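Local coordinates for protein Xcc_ctr_pt (Xanthomonas campestris pv. campestris, PDB 6NJW) that forms the C-terminal, Toprim-containing region of a Class 2 OLD family nuclease and probably takes part in two-metal nucleic acid cleavage, at residues A[44-48]-A[49-53]; A[119-122]-A[123-127]; A[132-135]-A[136-140]; A[149-152]-A[153-157]; A[208-211]-A[212-216]. All blocks are in the same frame, centred on the assembly; numbering follows the deposited sequence.

In the fold
From the N terminus, interaction 1 turns the chain from helix 29-41 into strand 51-55, an outer strand of the parallel sheet. Interaction 2 ends helix 115-123 and leads into 127-130, the strand at the other edge. Interactions 3 and 4 belong to the two ends of helix 134-154, and interaction 5 opens helix 208-226. All five are local and run in series; none nests or crosses. In space the last helix gathers three of them: Leu214 packs on Ile44 of interaction 1, His216 lies against Gly126 of interaction 2, and Tyr209 meets Leu134 of interaction 3 near the magnesium ion. Interaction 4 is remote, its centre about 30 Å from that of interaction 5.

Interaction 1: residues A[44-48]-A[49-53]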
# COMPACT_ATOMS: atom_id res chain seq x y z
N ILE A 44 -11.10 -0.38 -11.03
CA ILE A 44 -9.81 -0.39 -11.71
C ILE A 44 -9.39 -1.85 -11.75
O ILE A 44 -8.98 -2.41 -10.73
CB ILE A 44 -8.80 0.52 -10.99
CG1 ILE A 44 -9.31 1.96 -11.00
CG2 ILE A 44 -7.38 0.42 -11.61
CD1 ILE A 44 -8.44 2.94 -10.24
N PRO A 45 -9.54 -2.53 -12.88
CA PRO A 45 -9.37 -3.99 -12.90
C PRO A 45 -7.94 -4.44 -13.18
O PRO A 45 -7.53 -4.61 -14.33
CB PRO A 45 -10.32 -4.42 -14.01
CG PRO A 45 -10.16 -3.29 -15.02
CD PRO A 45 -9.99 -2.02 -14.18
N LEU A 46 -7.16 -4.66 -12.11
CA LEU A 46 -5.71 -4.78 -12.26
C LEU A 46 -5.35 -5.96 -13.16
O LEU A 46 -4.50 -5.82 -14.05
CB LEU A 46 -5.06 -4.92 -10.89
CG LEU A 46 -5.21 -3.67 -10.00
CD1 LEU A 46 -4.49 -3.90 -8.66
CD2 LEU A 46 -4.71 -2.43 -10.69
N ASP A 47 -6.01 -7.10 -12.98
CA ASP A 47 -5.67 -8.28 -13.76
C ASP A 47 -6.00 -8.09 -15.22
O ASP A 47 -5.20 -8.44 -16.10
CB ASP A 47 -6.40 -9.50 -13.20
CG ASP A 47 -6.01 -9.81 -11.78
OD1 ASP A 47 -4.84 -9.57 -11.42
OD2 ASP A 47 -6.88 -10.29 -11.01
N MET A 48 -7.18 -7.53 -15.50
CA MET A 48 -7.57 -7.27 -16.88
C MET A 48 -6.62 -6.27 -17.53
O MET A 48 -6.31 -6.39 -18.72
CB MET A 48 -9.01 -6.77 -16.93
CG MET A 48 -9.98 -7.63 -16.17
SD MET A 48 -10.39 -9.09 -17.11
CE MET A 48 -11.24 -8.40 -18.51
N LEU A 49 -6.13 -5.31 -16.75
CA LEU A 49 -5.18 -4.31 -17.25
C LEU A 49 -3.75 -4.81 -17.33
O LEU A 49 -2.87 -4.05 -17.73
CB LEU A 49 -5.22 -3.06 -16.35
CG LEU A 49 -6.47 -2.17 -16.45
CD1 LEU A 49 -6.58 -1.20 -15.26
CD2 LEU A 49 -6.47 -1.42 -17.75
N GLY A 50 -3.47 -6.05 -16.93
CA GLY A 50 -2.09 -6.51 -16.94
C GLY A 50 -1.20 -5.91 -15.87
O GLY A 50 0.01 -5.81 -16.07
N ILE A 51 -1.77 -5.49 -14.74
CA ILE A 51 -0.99 -4.89 -13.65
C ILE A 51 -0.82 -5.93 -12.56
O ILE A 51 -1.80 -6.53 -12.11
CB ILE A 51 -1.66 -3.62 -13.10
CG1 ILE A 51 -1.70 -2.56 -14.19
CG2 ILE A 51 -0.90 -3.08 -11.90
CD1 ILE A 51 -2.70 -1.46 -13.96
N THR A 52 0.44 -6.16 -12.15
CA THR A 52 0.79 -7.09 -11.08
C THR A 52 1.15 -6.32 -9.82
O THR A 52 1.78 -5.26 -9.89
CB THR A 52 1.98 -7.97 -11.48
OG1 THR A 52 1.78 -8.51 -12.79
CG2 THR A 52 2.14 -9.13 -10.52
N VAL A 53 0.73 -6.85 -8.66
CA VAL A 53 1.10 -6.30 -7.36
C VAL A 53 2.27 -7.11 -6.82
O VAL A 53 2.18 -8.34 -6.72
CB VAL A 53 -0.09 -6.32 -6.38
CG1 VAL A 53 0.29 -5.67 -5.08
CG2 VAL A 53 -1.27 -5.58 -6.99
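Leu46 and Leu49 supply most of the apolar contact where the loop after helix 29-41 turns into strand 51-55, and each works with a different set of neighbours. The two methyls of Leu46 divide between strand residues: CD2 meets CD1 of Ile51 at 4.0 Å, while CD1 reaches CG2 of Val53, also at 4.0 Å. Its CG is anti to the carbonyl carbon (chi1 -65°), which sets its methyls against Ile51 and Val53. Leu49 folds back in the other direction along the chain. Its CD1 rests on CD of the Pro45 ring at 3.7 Å and, from a little farther, on CG2 of Ile44, at 4.1 Å.

The backbone bonds complete the reversal. The amide N of Leu49 gives its hydrogen to Pro45 O at 2.9 Å. A straighter bond, 167° at the hydrogen, runs from Ile51 N to Leu46 O over 2.8 Å and closes the loop just where the strand starts. Between them Asp47 to Gly50 form a type I beta turn, in which Gly50 N donates to Asp47 O at 3.1 Å from above the carbonyl plane. The positive phi of Gly50 (72°) lets the chain leave this turn directly for the strand.

Strand 51-55 lies at one margin of the parallel sheet in this Toprim domain, paired with strand 22-26. Leu46, Ile51 and Val53 all pack on Ile24 of that strand; Leu46 and Val53 also touch helix 29-41, whereas Ile44 and Ile51 face helix 208-226.

Interaction 2: residues A[119-122]-A[123-127]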
# COMPACT_ATOMS: atom_id res chain seq x y z
N ILE A 119 9.33 14.06 -0.91
CA ILE A 119 8.04 13.39 -1.02
C ILE A 119 7.20 13.98 -2.15
O ILE A 119 6.60 13.24 -2.94
CB ILE A 119 7.32 13.43 0.34
CG1 ILE A 119 8.00 12.49 1.33
CG2 ILE A 119 5.86 13.05 0.18
CD1 ILE A 119 7.56 12.65 2.77
N LYS A 120 7.13 15.31 -2.24
CA LYS A 120 6.29 15.88 -3.31
C LYS A 120 6.91 15.71 -4.69
O LYS A 120 6.19 15.61 -5.69
CB LYS A 120 5.97 17.35 -3.02
CG LYS A 120 7.14 18.28 -3.12
CD LYS A 120 6.73 19.67 -2.61
CE LYS A 120 7.79 20.74 -2.88
NZ LYS A 120 7.44 22.04 -2.24
N LEU A 121 8.25 15.66 -4.78
CA LEU A 121 8.88 15.28 -6.04
C LEU A 121 8.51 13.86 -6.43
O LEU A 121 8.21 13.58 -7.60
CB LEU A 121 10.40 15.42 -5.93
CG LEU A 121 11.25 14.94 -7.11
CD1 LEU A 121 10.85 15.62 -8.42
CD2 LEU A 121 12.75 15.16 -6.81
N ALA A 122 8.53 12.95 -5.46
CA ALA A 122 8.37 11.53 -5.77
C ALA A 122 6.97 11.22 -6.28
O ALA A 122 6.80 10.28 -7.07
CB ALA A 122 8.71 10.69 -4.55
N GLU A 123 5.97 12.01 -5.89
CA GLU A 123 4.62 11.79 -6.41
C GLU A 123 4.56 11.93 -7.92
O GLU A 123 3.71 11.31 -8.56
CB GLU A 123 3.62 12.77 -5.76
CG GLU A 123 3.39 12.45 -4.29
CD GLU A 123 2.16 13.12 -3.69
OE1 GLU A 123 1.51 13.93 -4.37
OE2 GLU A 123 1.84 12.84 -2.52
N GLN A 124 5.44 12.75 -8.50
CA GLN A 124 5.45 12.90 -9.95
C GLN A 124 5.75 11.58 -10.66
O GLN A 124 5.29 11.35 -11.78
CB GLN A 124 6.48 13.95 -10.35
CG GLN A 124 6.12 15.37 -9.98
CD GLN A 124 7.06 16.35 -10.64
OE1 GLN A 124 6.97 16.61 -11.84
NE2 GLN A 124 8.00 16.86 -9.87
N TYR A 125 6.50 10.70 -10.01
CA TYR A 125 6.87 9.42 -10.60
C TYR A 125 5.96 8.30 -10.12
O TYR A 125 6.28 7.12 -10.35
CB TYR A 125 8.34 9.11 -10.29
CG TYR A 125 9.24 10.14 -10.92
CD1 TYR A 125 9.53 10.10 -12.28
CD2 TYR A 125 9.77 11.19 -10.17
CE1 TYR A 125 10.34 11.06 -12.87
CE2 TYR A 125 10.58 12.15 -10.75
CZ TYR A 125 10.86 12.08 -12.09
OH TYR A 125 11.66 13.05 -12.66
N GLY A 126 4.85 8.63 -9.47
CA GLY A 126 3.95 7.59 -8.97
C GLY A 126 4.36 6.93 -7.68
O GLY A 126 3.93 5.81 -7.40
N TYR A 127 5.17 7.59 -6.85
CA TYR A 127 5.62 7.03 -5.59
C TYR A 127 4.92 7.78 -4.46
O TYR A 127 5.11 9.00 -4.33
CB TYR A 127 7.14 7.15 -5.45
CG TYR A 127 7.96 6.54 -6.59
CD1 TYR A 127 7.44 5.55 -7.43
CD2 TYR A 127 9.27 6.98 -6.84
CE1 TYR A 127 8.20 5.00 -8.47
CE2 TYR A 127 10.04 6.45 -7.88
CZ TYR A 127 9.51 5.46 -8.68
OH TYR A 127 10.28 4.92 -9.70
O HOH W 1 5.74 10.76 -2.37
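Ile119 reaches Tyr127 through a water molecule: the water donates to Ile119 O at 2.7 Å and to Tyr127 O at 2.7 Å, linking the end region of helix 115-123 with the first residue of the next strand. The same Ile119 carbonyl also accepts the amide hydrogen of Glu123, a regular helical bond, so two donors converge on it.

At Leu121 the bonding shortens. Gln124 N donates to Leu121 O at 3.0 Å, three residues along instead of four and from above the carbonyl plane. The side chain of Leu121 has CG anti to its own amide nitrogen (chi1 174°), an orientation that brings CD1 obliquely up to the amide nitrogen of Gln124, 3.4 Å from NE2. CD1 of Leu121 also comes within 4.2 Å of CE2 of Tyr125, whose hydroxyl is hydrogen-bonded to Glu105.

The helix closes in a Schellman motif with Gly126 as the C-prime residue. Its positive phi (80°) swings the chain round, and the two defining bonds run from Tyr127 N to Ala122 O and from Gly126 N to Glu123 O. A type I beta turn, Glu123 to Gly126, lies inside it.

Ala122 holds the centre of this closure. Ala122 O accepts from Tyr127 N at 3.2 Å and from Tyr125 N at 3.0 Å, the two donors coming from opposite faces of the carbonyl plane. The methyl CB of Ala122 then lies 4.0 Å from CB of Tyr127, beyond which the ring packs against Val100 and Ile104 of helix 93-104, and its hydroxyl is hydrogen-bonded to His77.

Interaction 3: residues A[132-135]-A[136-140]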
# COMPACT_ATOMS: atom_id res chain seq x y z
N ASN A 132 0.27 7.38 7.96
CA ASN A 132 0.00 6.38 8.99
C ASN A 132 0.61 5.05 8.55
O ASN A 132 1.39 4.99 7.59
CB ASN A 132 -1.51 6.28 9.22
CG ASN A 132 -1.86 5.73 10.61
OD1 ASN A 132 -1.01 5.14 11.29
ND2 ASN A 132 -3.12 5.91 11.03
N THR A 133 0.27 3.99 9.26
CA THR A 133 0.44 2.63 8.77
C THR A 133 -0.95 2.07 8.45
O THR A 133 -1.96 2.54 8.98
CB THR A 133 1.17 1.75 9.78
OG1 THR A 133 0.55 1.88 11.07
CG2 THR A 133 2.64 2.16 9.88
N LEU A 134 -0.98 1.04 7.61
CA LEU A 134 -2.22 0.69 6.92
C LEU A 134 -3.32 0.26 7.88
O LEU A 134 -4.43 0.80 7.87
CB LEU A 134 -1.95 -0.42 5.90
CG LEU A 134 -3.18 -0.88 5.11
CD1 LEU A 134 -3.82 0.29 4.37
CD2 LEU A 134 -2.77 -1.98 4.14
N GLU A 135 -3.04 -0.74 8.72
CA GLU A 135 -4.13 -1.31 9.52
C GLU A 135 -4.71 -0.33 10.54
O GLU A 135 -5.94 -0.28 10.70
CB GLU A 135 -3.64 -2.59 10.21
CG GLU A 135 -3.28 -3.71 9.23
CD GLU A 135 -1.79 -3.74 8.91
OE1 GLU A 135 -1.14 -2.67 9.03
OE2 GLU A 135 -1.29 -4.84 8.56
N PRO A 136 -3.90 0.46 11.26
CA PRO A 136 -4.51 1.46 12.15
C PRO A 136 -5.33 2.50 11.39
O PRO A 136 -6.40 2.90 11.87
CB PRO A 136 -3.31 2.08 12.87
CG PRO A 136 -2.21 1.06 12.73
CD PRO A 136 -2.43 0.44 11.39
N GLU A 137 -4.88 2.93 10.22
CA GLU A 137 -5.70 3.84 9.42
C GLU A 137 -7.05 3.22 9.09
O GLU A 137 -8.10 3.84 9.29
CB GLU A 137 -4.97 4.25 8.14
CG GLU A 137 -5.93 4.82 7.09
CD GLU A 137 -5.32 5.87 6.18
OE1 GLU A 137 -4.07 6.02 6.16
OE2 GLU A 137 -6.10 6.57 5.49
N LEU A 138 -7.05 1.97 8.62
CA LEU A 138 -8.32 1.33 8.27
C LEU A 138 -9.22 1.18 9.49
O LEU A 138 -10.44 1.33 9.40
CB LEU A 138 -8.08 -0.03 7.63
CG LEU A 138 -7.30 -0.02 6.32
CD1 LEU A 138 -7.05 -1.45 5.88
CD2 LEU A 138 -8.10 0.75 5.26
N PHE A 139 -8.63 0.83 10.65
CA PHE A 139 -9.45 0.70 11.85
C PHE A 139 -10.10 2.03 12.21
O PHE A 139 -11.28 2.07 12.57
CB PHE A 139 -8.60 0.20 13.03
CG PHE A 139 -9.43 -0.28 14.18
CD1 PHE A 139 -9.89 0.60 15.14
CD2 PHE A 139 -9.77 -1.62 14.29
CE1 PHE A 139 -10.67 0.15 16.19
CE2 PHE A 139 -10.54 -2.07 15.34
CZ PHE A 139 -11.00 -1.18 16.29
N ALA A 140 -9.33 3.11 12.14
CA ALA A 140 -9.87 4.43 12.47
C ALA A 140 -10.71 4.99 11.34
O ALA A 140 -11.66 5.73 11.60
CB ALA A 140 -8.72 5.39 12.81
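Asn132 bends over the first turn of helix 134-154. Its CB sits 4.0 Å from Glu137 OE1. A chi1 of -157° places CG anti to the backbone N, turning the amide toward the start of the helix. OD1 then folds back to accept the amide hydrogen of Thr133 at 2.7 Å, a bond made well off the carbonyl axis, and on its other contact lies 4.1 Å from Pro136 CB. ND2, at the tip, lies near the backbone of Glu137, 3.6 Å from its N. The bond to Thr133 N probably fixes how the amide is turned.

Thr133 occupies the N-cap position without using its side chain as a cap. OG1 rests instead on the Pro136 ring, 3.3 Å from CD, and is buried with no polar partner in the model. The helix is started by the backbone: Glu137 N donates to Thr133 O at 3.2 Å. Pro136, lacking an amide hydrogen, sits in the first turn, where a helix has no use for one. Leu134 and Leu138, one turn apart, meet through their CD1 atoms at 4.0 Å.

This helix start borders the metal site, with the Thr133 side chain about 4 Å from that of Asp82, a magnesium ligand. Leu134 and Leu138 face helix 29-41, Thr133 and Pro136 lean on Glu178 of helix 178-188, and Glu135, which touches both helices, sends its carboxylate to a salt bridge with Lys190.

Interaction 4: residues A[149-152]-A[153-157]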
# COMPACT_ATOMS: atom_id res chain seq x y z
N GLU A 149 -14.42 -8.25 13.87
CA GLU A 149 -14.97 -9.57 13.61
C GLU A 149 -13.90 -10.53 13.11
O GLU A 149 -13.89 -11.71 13.48
CB GLU A 149 -16.14 -9.49 12.63
CG GLU A 149 -17.07 -10.71 12.68
CD GLU A 149 -17.45 -11.13 14.11
OE1 GLU A 149 -16.74 -11.97 14.71
OE2 GLU A 149 -18.46 -10.61 14.64
N VAL A 150 -12.98 -10.04 12.27
CA VAL A 150 -11.87 -10.88 11.83
C VAL A 150 -11.03 -11.32 13.02
O VAL A 150 -10.74 -12.52 13.19
CB VAL A 150 -11.01 -10.16 10.78
CG1 VAL A 150 -9.80 -11.01 10.41
CG2 VAL A 150 -11.84 -9.84 9.52
N ILE A 151 -10.63 -10.37 13.86
CA ILE A 151 -9.76 -10.71 14.99
C ILE A 151 -10.40 -11.78 15.86
O ILE A 151 -9.78 -12.79 16.20
CB ILE A 151 -9.42 -9.44 15.79
CG1 ILE A 151 -8.54 -8.52 14.95
CG2 ILE A 151 -8.72 -9.80 17.12
CD1 ILE A 151 -8.39 -7.11 15.52
N ARG A 152 -11.68 -11.59 16.21
CA ARG A 152 -12.36 -12.53 17.08
C ARG A 152 -12.57 -13.88 16.41
O ARG A 152 -12.59 -14.92 17.09
CB ARG A 152 -13.68 -11.93 17.55
CG ARG A 152 -13.47 -10.89 18.63
CD ARG A 152 -14.76 -10.22 19.11
NE ARG A 152 -15.94 -11.10 19.03
CZ ARG A 152 -16.13 -12.20 19.76
NH1 ARG A 152 -15.22 -12.60 20.63
NH2 ARG A 152 -17.24 -12.91 19.59
N GLU A 153 -12.71 -13.91 15.08
CA GLU A 153 -12.81 -15.20 14.41
C GLU A 153 -11.46 -15.89 14.28
O GLU A 153 -11.39 -17.12 14.33
CB GLU A 153 -13.43 -15.04 13.02
CG GLU A 153 -13.92 -16.37 12.46
CD GLU A 153 -14.42 -16.28 11.03
OE1 GLU A 153 -15.25 -15.38 10.73
OE2 GLU A 153 -13.99 -17.12 10.21
N GLU A 154 -10.39 -15.13 14.12
CA GLU A 154 -9.07 -15.73 13.98
C GLU A 154 -8.45 -16.06 15.33
O GLU A 154 -7.63 -16.98 15.43
CB GLU A 154 -8.14 -14.79 13.21
CG GLU A 154 -8.51 -14.65 11.74
CD GLU A 154 -8.32 -15.94 10.99
OE1 GLU A 154 -7.34 -16.65 11.27
OE2 GLU A 154 -9.16 -16.25 10.12
N LEU A 155 -8.84 -15.33 16.38
CA LEU A 155 -8.31 -15.49 17.74
C LEU A 155 -9.50 -15.70 18.67
O LEU A 155 -9.89 -14.79 19.42
CB LEU A 155 -7.50 -14.26 18.16
CG LEU A 155 -6.34 -13.87 17.23
CD1 LEU A 155 -5.61 -12.62 17.76
CD2 LEU A 155 -5.40 -15.04 17.06
N PRO A 156 -10.10 -16.89 18.66
CA PRO A 156 -11.39 -17.06 19.33
C PRO A 156 -11.30 -17.26 20.84
O PRO A 156 -12.35 -17.31 21.50
CB PRO A 156 -11.97 -18.30 18.63
CG PRO A 156 -10.76 -19.11 18.28
CD PRO A 156 -9.66 -18.12 17.97
N ARG A 157 -10.11 -17.32 21.41
CA ARG A 157 -9.94 -17.46 22.86
C ARG A 157 -9.17 -16.28 23.45
O ARG A 157 -8.37 -16.43 24.38
CB ARG A 157 -9.27 -18.80 23.18
CG ARG A 157 -10.22 -20.00 23.11
CD ARG A 157 -9.51 -21.32 22.83
NE ARG A 157 -8.84 -21.32 21.52
CZ ARG A 157 -9.38 -21.79 20.40
NH1 ARG A 157 -10.61 -22.30 20.40
NH2 ARG A 157 -8.68 -21.75 19.26
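The C-terminal end of helix 134-154 is formed here, as Val150 and Ile151 pair with Glu154 and Leu155 one turn later and the chain then leaves the helix. The regular bonding persists to the last possible residue. Glu154 N donates to Val150 O at 2.8 Å, and Leu155 N to Ile151 O at 2.7 Å. Leu155 itself has already departed from helical backbone angles, its psi being 75°. The next residue, Pro156, has no amide hydrogen to offer Arg152 O; its CA comes up instead, 3.3 Å away, in a CA-H...O contact that may partly make up for the missing bond.

Two side-chain pairs follow the same one-turn spacing. With CG1 anti to the backbone N (chi1 175°), Val150 sets this methyl beside CG of Glu154 at 4.1 Å, the two side chains running in the same direction, so that the aliphatic part of the glutamate does the touching. On the buried flank CG2 of Ile151 meets CD1 of Leu155 at 4.2 Å, while the Leu155 CB closes on Ile151 O at 3.3 Å. Glu149 and Glu153 also stand one turn apart on the exposed flank, with OE1 to OE1 at 5.4 Å, where like charges would be expected to repel mildly.

Far from the metal-binding residues, this helix end lies in the helical part of the chain, and a platinum ion, the heavy atom used for phasing, sits about 4 Å from the Leu155 side chain. Leu155 and Ile151 pack on helix 178-188, Val150 and Ile151 on Phe193 of helix 190-197, and Arg152 touches Leu163 of helix 160-171.

Interaction 5: residues A[208-211]-A[212-216]; sequences AYIR and SALEH
Arg211 reaches forward one turn to Glu215 at the start of helix 208-226, and the two meet mainly through the aliphatic stem of the arginine. CG of Arg211 is 3.6 Å from Glu215 OE2, which lies at the edge of the guanidinium, near its plane. The chain bends at chi3 (-53°), and NH1 stays 4.4 Å from OE2, too far for a salt bridge; the two flat groups are turned 73° apart. A water joins them, accepting from NH1 at 2.6 Å, although its position is doubtful because it stands unusually close to OE2. NH2 of Arg211 also makes a long, weak ion pair with Glu203.

Ser212 is held at its backbone, with its amide N bonded to Ala208 O at 2.9 Å, and its CB lies 3.4 Å from the same oxygen.

Ile210 serves the buried flank. CG2 lies next to CD1 of Leu214 at 3.9 Å, the side chains pointing the same way toward helix 29-41. In addition, its CG1 sits 3.6 Å above one face of the Tyr209 ring, toward the rim.

That packing matters because Tyr209, with Asp82, belongs to the magnesium site. Ile210 packs on the ring and may help to position it, whereas the charges of Arg211 and Glu215 form no direct bond, and any attraction between them is probably weak.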
# COMPACT_ATOMS: atom_id res chain seq x y z
N ALA A 208 -6.12 7.53 0.87
CA ALA A 208 -5.81 8.42 -0.25
C ALA A 208 -4.55 7.98 -1.00
O ALA A 208 -4.48 8.08 -2.23
CB ALA A 208 -5.67 9.85 0.25
N TYR A 209 -3.53 7.51 -0.28
CA TYR A 209 -2.30 7.15 -1.00
C TYR A 209 -2.52 5.93 -1.90
O TYR A 209 -1.91 5.84 -2.97
CB TYR A 209 -1.14 6.94 -0.01
CG TYR A 209 -1.08 5.62 0.73
CD1 TYR A 209 -2.10 5.21 1.59
CD2 TYR A 209 0.02 4.79 0.60
CE1 TYR A 209 -2.02 4.00 2.28
CE2 TYR A 209 0.10 3.57 1.29
CZ TYR A 209 -0.92 3.19 2.13
OH TYR A 209 -0.84 1.98 2.80
N ILE A 210 -3.43 5.03 -1.52
CA ILE A 210 -3.73 3.87 -2.35
C ILE A 210 -4.54 4.29 -3.58
O ILE A 210 -4.26 3.84 -4.70
CB ILE A 210 -4.47 2.80 -1.52
CG1 ILE A 210 -3.50 2.17 -0.49
CG2 ILE A 210 -5.08 1.72 -2.41
CD1 ILE A 210 -4.15 1.08 0.35
N ARG A 211 -5.55 5.13 -3.40
CA ARG A 211 -6.28 5.65 -4.56
C ARG A 211 -5.35 6.37 -5.53
O ARG A 211 -5.44 6.21 -6.75
CB ARG A 211 -7.41 6.58 -4.11
CG ARG A 211 -8.21 7.16 -5.30
CD ARG A 211 -9.27 8.18 -4.85
NE ARG A 211 -10.13 7.63 -3.82
CZ ARG A 211 -11.28 7.02 -4.07
NH1 ARG A 211 -11.68 6.90 -5.32
NH2 ARG A 211 -12.03 6.54 -3.08
N SER A 212 -4.43 7.18 -5.00
CA SER A 212 -3.49 7.90 -5.83
C SER A 212 -2.62 6.96 -6.65
O SER A 212 -2.42 7.18 -7.85
CB SER A 212 -2.60 8.79 -4.96
OG SER A 212 -3.31 9.95 -4.54
N ALA A 213 -2.12 5.89 -6.03
CA ALA A 213 -1.25 4.99 -6.75
C ALA A 213 -2.03 4.21 -7.79
O ALA A 213 -1.53 3.99 -8.90
CB ALA A 213 -0.54 4.02 -5.80
N LEU A 214 -3.23 3.75 -7.43
CA LEU A 214 -4.04 3.01 -8.39
C LEU A 214 -4.39 3.86 -9.62
O LEU A 214 -4.30 3.38 -10.75
CB LEU A 214 -5.31 2.50 -7.72
CG LEU A 214 -5.09 1.39 -6.70
CD1 LEU A 214 -6.42 1.07 -5.98
CD2 LEU A 214 -4.53 0.14 -7.38
N GLU A 215 -4.78 5.11 -9.40
CA GLU A 215 -5.11 6.01 -10.51
C GLU A 215 -3.88 6.35 -11.33
O GLU A 215 -3.96 6.47 -12.56
CB GLU A 215 -5.77 7.27 -9.96
CG GLU A 215 -7.12 6.99 -9.25
CD GLU A 215 -7.82 8.25 -8.72
OE1 GLU A 215 -7.12 9.23 -8.40
OE2 GLU A 215 -9.06 8.23 -8.60
N HIS A 216 -2.72 6.48 -10.68
CA HIS A 216 -1.50 6.79 -11.43
C HIS A 216 -1.16 5.66 -12.40
O HIS A 216 -0.89 5.91 -13.57
CB HIS A 216 -0.33 7.03 -10.46
CG HIS A 216 0.92 7.50 -11.14
ND1 HIS A 216 1.29 8.83 -11.18
CD2 HIS A 216 1.87 6.83 -11.84
CE1 HIS A 216 2.41 8.95 -11.87
NE2 HIS A 216 2.78 7.76 -12.28
O HOH W 2 -10.68 6.63 -7.72